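Sphingomyelinase-c (Listeria ivanovii, PDB 1ZWX) belongs to the endonuclease/exonuclease/phosphatase family and has its DNase I-like fold, in which two mixed beta sheets pack together with helices on the outside. Local coordinates at residues Asn197-Tyr200 with Gly201-Glu204; Leu158-Lys161 with Asp162-Arg165; Arg168-Gln171 with Met172-Gln176; Ala55-Thr58 with Ser59-His62. All blocks are in the same frame, centred on the assembly; numbering follows the deposited sequence. Where two conformers were deposited one is given.

The four contacts illustrate local side-chain contacts at the start and in the middle of helices. Contacts 1, 2 and 4 each lie where a loop enters a helix, with T202, S160 and D57 at the N-cap; contact 3 lies within a helix. Contacts 2 and 3 share helix 161-182, the first at its exposed beginning, the second further along, where most residues are buried. Contact 1, also at the surface, is tied to contact 3 through E204 and R168. Contact 4 is partly buried and stands apart, its centre about 26 to 29 Å from the others. A threonine hydroxyl closes the turn of contact 1 and serine and threonine hydroxyls link contact 2, whereas a carboxylate caps contact 4 and two carboxylates meet in contact 3.

Contact 1. Residues Asn197-Tyr200 with Gly201-Glu204; sequences NVNY and GTDE
A type II beta turn from N199 to T202 reverses the chain and brings V198 CA to 6.5 Å from E204 CA, with G201 at a positive phi of 79°. Across the turn, T202 OG1 donates a 2.7 Å hydrogen bond to N199 O, lying in the plane of that carbonyl and meeting it at a C=O...O angle of 157°. The same hydroxyl oxygen faces Y205 N, to which it is also bonded, so it closes the turn and opens helix 203-212 at once: this is an N-cap, reached by a loop that leaves strand 189-193 of one sheet of the DNase I-like fold. The Y200 ring lies over G201 in a CH-pi contact, with G201 CA 4.1 Å from the ring centroid and nearly above it. Inside the bend the two methyls of V198 rest against E204; CG1 lies 3.6 Å from E204 C, while CG2 touches the carboxylate end. The E204 chain, extended throughout (chi2 -179°), crosses V198 and delivers OE1 to R168 in a salt bridge. A water accepts from N199 N at 2.7 Å and donates a longer bond, 3.3 Å, to E204 OE2.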
# COMPACT_ATOMS: atom_id res chain seq x y z
N ASN A 197 -1.06 2.09 8.67
CA ASN A 197 -1.57 1.45 9.92
C ASN A 197 -1.63 2.46 11.10
O ASN A 197 -1.56 2.10 12.27
CB ASN A 197 -0.77 0.20 10.25
CG ASN A 197 -1.48 -1.08 9.80
OD1 ASN A 197 -2.69 -1.23 10.01
ND2 ASN A 197 -0.74 -1.98 9.18
N VAL A 198 -1.75 3.74 10.75
CA VAL A 198 -1.91 4.83 11.72
C VAL A 198 -3.24 5.49 11.40
O VAL A 198 -3.44 6.00 10.29
CB VAL A 198 -0.74 5.82 11.64
CG1 VAL A 198 -0.97 7.06 12.58
CG2 VAL A 198 0.56 5.13 11.95
N ASN A 199 -4.16 5.45 12.36
CA ASN A 199 -5.48 6.00 12.20
C ASN A 199 -5.45 7.54 12.22
O ASN A 199 -4.80 8.16 13.08
CB ASN A 199 -6.41 5.41 13.29
CG ASN A 199 -7.88 5.73 13.06
OD1 ASN A 199 -8.34 5.93 11.94
ND2 ASN A 199 -8.63 5.77 14.16
N TYR A 200 -6.12 8.14 11.23
CA TYR A 200 -6.10 9.57 11.02
C TYR A 200 -6.62 10.30 12.26
O TYR A 200 -7.55 9.82 12.90
CB TYR A 200 -7.00 9.96 9.84
CG TYR A 200 -7.08 11.47 9.67
CD1 TYR A 200 -5.96 12.19 9.22
CD2 TYR A 200 -8.25 12.18 9.98
CE1 TYR A 200 -6.00 13.59 9.06
CE2 TYR A 200 -8.30 13.58 9.83
CZ TYR A 200 -7.18 14.27 9.38
OH TYR A 200 -7.21 15.65 9.24
N GLY A 201 -5.99 11.43 12.56
CA GLY A 201 -6.50 12.35 13.56
C GLY A 201 -6.21 11.94 14.99
O GLY A 201 -6.84 12.45 15.91
N THR A 202 -5.26 11.03 15.17
CA THR A 202 -4.87 10.56 16.50
C THR A 202 -3.56 11.24 16.84
O THR A 202 -2.96 11.90 15.97
CB THR A 202 -4.66 9.02 16.52
OG1 THR A 202 -3.75 8.63 15.48
CG2 THR A 202 -5.98 8.28 16.39
N ASP A 203 -3.11 11.10 18.10
CA ASP A 203 -1.76 11.52 18.48
C ASP A 203 -0.71 10.85 17.60
O ASP A 203 0.25 11.51 17.18
CB ASP A 203 -1.45 11.17 19.94
CG ASP A 203 -2.17 12.08 20.94
OD1 ASP A 203 -2.86 13.03 20.54
OD2 ASP A 203 -2.05 11.81 22.15
N GLU A 204 -0.87 9.54 17.35
CA GLU A 204 0.08 8.80 16.52
C GLU A 204 0.11 9.40 15.09
O GLU A 204 1.17 9.47 14.49
CB GLU A 204 -0.23 7.30 16.45
CG GLU A 204 0.91 6.52 15.79
CD GLU A 204 0.68 5.02 15.66
OE1 GLU A 204 1.64 4.29 15.37
OE2 GLU A 204 -0.44 4.59 15.87
O HOH W 1 -3.57 4.82 14.94

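Contact 2. Residues Leu158-Lys161 with Asp162-Arg165; sequences LISK and DTSR
S164 OG, packed beside the S160-K161 backbone, is gripped by D155 OD1 from the preceding loop and by a water that donates to it at 3.0 Å. That water lies 2.8 Å from I159 O as well, linking the loop to the first turn of helix 161-182. S160 is the N-cap residue of this helix, which follows strand 143-151 in the DNase I-like fold, and the contact is a worked case of a surface helix start fastened by small hydroxyl side chains. The OG of S164 stands between its own backbone N and carbonyl carbon (chi1 57°), a rotamer that places the hydroxyl beside the loop, where D155 OD1 is bonded to it. S160 takes the equivalent torsion, chi1 68°, which sets its OG beside T163; S160 OG and T163 OG1 are hydrogen-bonded at 3.1 Å, and either may be the donor. Beneath these hydroxyls the main chain has already entered the helical pattern. S164 N donates to S160 O at 3.0 Å, an almost straight bond with an N-H...O angle of 166°, and R165 N follows with a bond to K161 O. The R165 side chain then runs out extended to a salt bridge with D207 on helix 203-212. I159 supplies the apolar part of the contact. Its side chain leans along the helix start, with T163 CG2 coming to 4.1 Å from I159 CB, and at its far end I159 CD1 meets S164 CB at 3.9 Å.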
# COMPACT_ATOMS: atom_id res chain seq x y z
N LEU A 158 -1.93 -9.70 20.37
CA LEU A 158 -0.97 -10.19 21.33
C LEU A 158 0.21 -9.24 21.59
O LEU A 158 1.16 -9.61 22.29
CB LEU A 158 -0.48 -11.57 20.95
CG LEU A 158 -1.55 -12.67 21.00
CD1 LEU A 158 -0.91 -14.05 20.81
CD2 LEU A 158 -2.36 -12.60 22.31
N ILE A 159 0.17 -8.04 21.01
CA ILE A 159 1.15 -7.00 21.38
C ILE A 159 0.41 -5.75 21.78
O ILE A 159 -0.67 -5.47 21.28
CB ILE A 159 2.27 -6.76 20.30
CG1 ILE A 159 1.71 -6.04 19.06
CG2 ILE A 159 2.95 -8.08 19.92
CD1 ILE A 159 2.68 -5.88 17.93
N SER A 160 0.93 -5.03 22.77
CA SER A 160 0.24 -3.85 23.24
C SER A 160 0.29 -2.79 22.14
O SER A 160 1.15 -2.85 21.25
CB SER A 160 0.90 -3.29 24.51
OG SER A 160 2.18 -2.78 24.20
N LYS A 161 -0.66 -1.87 22.20
CA LYS A 161 -0.69 -0.74 21.27
C LYS A 161 0.54 0.17 21.43
O LYS A 161 0.97 0.77 20.45
CB LYS A 161 -2.01 0.04 21.39
CG LYS A 161 -3.21 -0.78 20.87
CD LYS A 161 -4.54 -0.03 20.98
CE LYS A 161 -5.65 -0.68 20.12
NZ LYS A 161 -5.83 -2.14 20.34
N ASP A 162 1.11 0.28 22.64
CA ASP A 162 2.42 0.97 22.81
C ASP A 162 3.53 0.33 22.01
O ASP A 162 4.39 0.99 21.40
CB ASP A 162 2.88 0.93 24.26
CG ASP A 162 2.03 1.77 25.14
OD1 ASP A 162 1.39 1.18 26.06
OD2 ASP A 162 1.98 3.00 24.91
N THR A 163 3.54 -1.00 22.05
CA THR A 163 4.52 -1.77 21.31
C THR A 163 4.33 -1.60 19.75
O THR A 163 5.29 -1.35 19.03
CB THR A 163 4.45 -3.24 21.71
OG1 THR A 163 4.96 -3.38 23.04
CG2 THR A 163 5.34 -4.08 20.79
N SER A 164 3.12 -1.79 19.27
CA SER A 164 2.89 -1.65 17.82
C SER A 164 3.17 -0.19 17.38
O SER A 164 3.76 0.04 16.33
CB SER A 164 1.52 -2.20 17.41
OG SER A 164 0.47 -1.57 18.10
N ARG A 165 2.80 0.78 18.20
CA ARG A 165 3.17 2.18 17.91
C ARG A 165 4.69 2.44 17.83
O ARG A 165 5.20 3.14 16.91
CB ARG A 165 2.45 3.13 18.90
CG ARG A 165 2.89 4.61 18.81
CD ARG A 165 1.91 5.50 19.58
NE ARG A 165 2.22 6.93 19.39
CZ ARG A 165 1.55 7.93 19.95
NH1 ARG A 165 0.51 7.69 20.75
NH2 ARG A 165 1.93 9.19 19.71
O HOH W 2 -1.08 -3.96 18.94

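Contact 3. Residues Arg168-Gln171 with Met172-Gln176; sequences RAEQ and MQEIQ
The carboxylates of E170 and E174, one helical turn apart, meet with E170 OE2 only 2.7 Å from E174 OE2, a separation that suggests one of the two acids holds a proton and shares it. Their planes are turned 66° against each other, so the groups do not stack. E170 reaches its neighbour by a turn about its CB-CG bond (chi2 -80°), whereas E174 runs out extended, and E174 CG lies 3.3 Å from E170 OE1. A second shell fixes E174: H117 NE2 is bonded to its OE1, and Q120 N to its OE2, the same oxygen that faces E170. These partners could well influence which acid is protonated. Beneath the pair the backbone is regular, with M172 N bonded to R168 O at 2.8 Å and E174 N to E170 O at 2.9 Å. On I175, CG1 packs 3.6 Å from Q171 O. Further out, the extended side chain of Q171 joins Q153 N through OE1 and R121 O through NE2, an amide gripped at both ends by loops. R168 pairs with D155 and with E204 of helix 203-212 in salt bridges and donates to Q153 O. All of this belongs to helix 161-182, the crossing helix of a beta-alpha-beta unit that links the parallel neighbouring strands 143-151 and 189-193 in one sheet of the DNase I-like fold.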
# COMPACT_ATOMS: atom_id res chain seq x y z
N ARG A 168 6.03 0.84 14.56
CA ARG A 168 5.68 1.70 13.40
C ARG A 168 6.53 2.96 13.36
O ARG A 168 6.94 3.40 12.30
CB ARG A 168 4.24 2.11 13.42
CG ARG A 168 3.28 1.02 12.97
CD ARG A 168 1.91 1.57 12.78
NE ARG A 168 1.19 1.87 14.03
CZ ARG A 168 0.44 1.01 14.70
NH1 ARG A 168 0.25 -0.25 14.25
NH2 ARG A 168 -0.16 1.43 15.82
N ALA A 169 6.82 3.52 14.53
CA ALA A 169 7.66 4.70 14.62
C ALA A 169 9.08 4.39 14.17
O ALA A 169 9.69 5.22 13.46
CB ALA A 169 7.61 5.31 16.07
N GLU A 170 9.59 3.19 14.49
CA GLU A 170 10.93 2.79 14.07
C GLU A 170 10.92 2.56 12.56
O GLU A 170 11.87 2.94 11.85
CB GLU A 170 11.39 1.53 14.81
CG GLU A 170 12.85 1.17 14.66
CD GLU A 170 13.18 0.45 13.32
OE1 GLU A 170 14.35 0.47 12.89
OE2 GLU A 170 12.27 -0.12 12.69
N GLN A 171 9.84 1.96 12.07
CA GLN A 171 9.72 1.69 10.62
C GLN A 171 9.61 2.99 9.83
O GLN A 171 10.20 3.11 8.76
CB GLN A 171 8.51 0.77 10.36
CG GLN A 171 8.81 -0.66 10.89
CD GLN A 171 7.61 -1.57 10.76
OE1 GLN A 171 6.51 -1.12 10.51
NE2 GLN A 171 7.84 -2.89 10.93
N MET A 172 8.85 3.96 10.34
CA MET A 172 8.84 5.28 9.70
C MET A 172 10.23 5.92 9.63
O MET A 172 10.58 6.52 8.60
CB MET A 172 7.81 6.21 10.34
CG MET A 172 6.50 5.56 10.39
SD MET A 172 4.94 6.33 10.22
CE MET A 172 3.90 4.88 10.31
N GLN A 173 11.02 5.79 10.71
CA GLN A 173 12.40 6.23 10.70
C GLN A 173 13.23 5.51 9.65
O GLN A 173 14.07 6.15 9.01
CB GLN A 173 13.11 6.10 12.07
CG GLN A 173 14.56 6.67 12.05
CD GLN A 173 14.57 8.19 11.72
OE1 GLN A 173 13.87 8.99 12.37
NE2 GLN A 173 15.32 8.57 10.69
N GLU A 174 13.05 4.19 9.50
CA GLU A 174 13.78 3.46 8.45
C GLU A 174 13.57 4.11 7.08
O GLU A 174 14.51 4.23 6.32
CB GLU A 174 13.40 1.97 8.40
CG GLU A 174 13.87 1.18 9.66
CD GLU A 174 13.79 -0.34 9.48
OE1 GLU A 174 14.08 -0.82 8.38
OE2 GLU A 174 13.43 -1.05 10.44
N ILE A 175 12.35 4.56 6.81
CA ILE A 175 11.99 5.21 5.55
C ILE A 175 12.73 6.57 5.43
O ILE A 175 13.37 6.87 4.41
CB ILE A 175 10.50 5.38 5.44
CG1 ILE A 175 9.82 3.98 5.25
CG2 ILE A 175 10.10 6.35 4.32
CD1 ILE A 175 8.30 4.07 5.38
N GLN A 176 12.65 7.37 6.49
CA GLN A 176 13.34 8.68 6.46
C GLN A 176 14.83 8.55 6.38
O GLN A 176 15.47 9.36 5.73
CB GLN A 176 12.91 9.57 7.61
CG GLN A 176 11.88 10.64 7.24
CD GLN A 176 12.30 11.56 6.06
OE1 GLN A 176 13.46 11.94 5.94
NE2 GLN A 176 11.34 11.89 5.20

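Contact 4. Residues Ala55-Thr58 with Ser59-His62; sequences AFDT and SASH
D57 reaches forward over the first turn of helix 58-67, and its OD1 accepts from A60 N at 2.9 Å. This is a classical aspartate N-cap, set just after strand 49-55, which belongs to one sheet of the DNase I-like fold. The conformation makes it possible: with CG anti to the backbone N (chi1 -178°), the carboxylate swings over the helix start, where OD1 is met on its anti side with the donor 25° out of the carboxylate plane. The same oxygen forms a salt bridge with R23 NE, so OD1 serves an arginine and a backbone N-H together, and R23 probably steadies the cap. D57 OD2 extends the grip through a water, which donates to it at 2.8 Å and accepts from S59 N at 3.2 Å. A60 lends a methyl: its CB sits 3.4 Å from D57 OD1, and it also touches Q31 and M32 of helix 31-39. The S61 hydroxyl also approaches D57 O, though its modelled place is doubtful. The backbone of S61 is firmer, with S61 N bonded to D57 O at 3.0 Å. One residue further on, H62 CB lies 3.3 Å from T58 O, the carbonyl oxygen to which H62 N donates at 3.0 Å.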
# COMPACT_ATOMS: atom_id res chain seq x y z
N ALA A 55 -0.11 -8.18 -1.21
CA ALA A 55 0.05 -9.13 -2.34
C ALA A 55 0.96 -10.24 -1.85
O ALA A 55 2.13 -10.33 -2.24
CB ALA A 55 0.65 -8.40 -3.56
N PHE A 56 0.43 -11.09 -0.96
CA PHE A 56 1.25 -12.09 -0.27
C PHE A 56 1.23 -13.45 -1.00
O PHE A 56 2.28 -14.09 -1.18
CB PHE A 56 0.76 -12.34 1.17
CG PHE A 56 1.01 -11.21 2.14
CD1 PHE A 56 -0.05 -10.66 2.85
CD2 PHE A 56 2.30 -10.72 2.36
CE1 PHE A 56 0.17 -9.65 3.77
CE2 PHE A 56 2.52 -9.69 3.29
CZ PHE A 56 1.46 -9.17 3.98
N ASP A 57 0.03 -13.90 -1.37
CA ASP A 57 -0.10 -15.25 -1.95
C ASP A 57 0.69 -15.30 -3.24
O ASP A 57 0.48 -14.46 -4.11
CB ASP A 57 -1.55 -15.54 -2.30
CG ASP A 57 -1.73 -16.94 -2.86
OD1 ASP A 57 -2.14 -17.08 -4.03
OD2 ASP A 57 -1.43 -17.89 -2.10
N THR A 58 1.56 -16.29 -3.38
CA THR A 58 2.43 -16.36 -4.53
C THR A 58 1.66 -16.33 -5.87
O THR A 58 1.94 -15.49 -6.74
CB THR A 58 3.35 -17.59 -4.44
OG1 THR A 58 4.22 -17.42 -3.31
CG2 THR A 58 4.19 -17.73 -5.67
N SER A 59 0.68 -17.22 -6.03
CA SER A 59 -0.09 -17.34 -7.29
C SER A 59 -1.01 -16.17 -7.60
O SER A 59 -1.02 -15.69 -8.73
CB SER A 59 -0.90 -18.64 -7.34
OG SER A 59 -0.03 -19.74 -7.18
N ALA A 60 -1.79 -15.73 -6.61
CA ALA A 60 -2.75 -14.65 -6.84
C ALA A 60 -2.00 -13.34 -7.12
O ALA A 60 -2.45 -12.53 -7.93
CB ALA A 60 -3.68 -14.48 -5.65
N SER A 61 -0.87 -13.14 -6.46
CA SER A 61 -0.09 -11.89 -6.61
C SER A 61 0.57 -11.91 -7.99
O SER A 61 0.50 -10.93 -8.71
CB SER A 61 0.96 -11.79 -5.52
OG SER A 61 0.29 -11.67 -4.27
N HIS A 62 1.16 -13.05 -8.36
CA HIS A 62 1.67 -13.22 -9.73
C HIS A 62 0.59 -12.97 -10.77
O HIS A 62 0.80 -12.21 -11.73
CB HIS A 62 2.33 -14.58 -9.92
CG HIS A 62 2.77 -14.86 -11.33
ND1 HIS A 62 2.01 -15.61 -12.21
CD2 HIS A 62 3.87 -14.46 -12.02
CE1 HIS A 62 2.64 -15.68 -13.37
NE2 HIS A 62 3.77 -15.00 -13.29
O HOH W 3 -0.20 -19.51 -4.01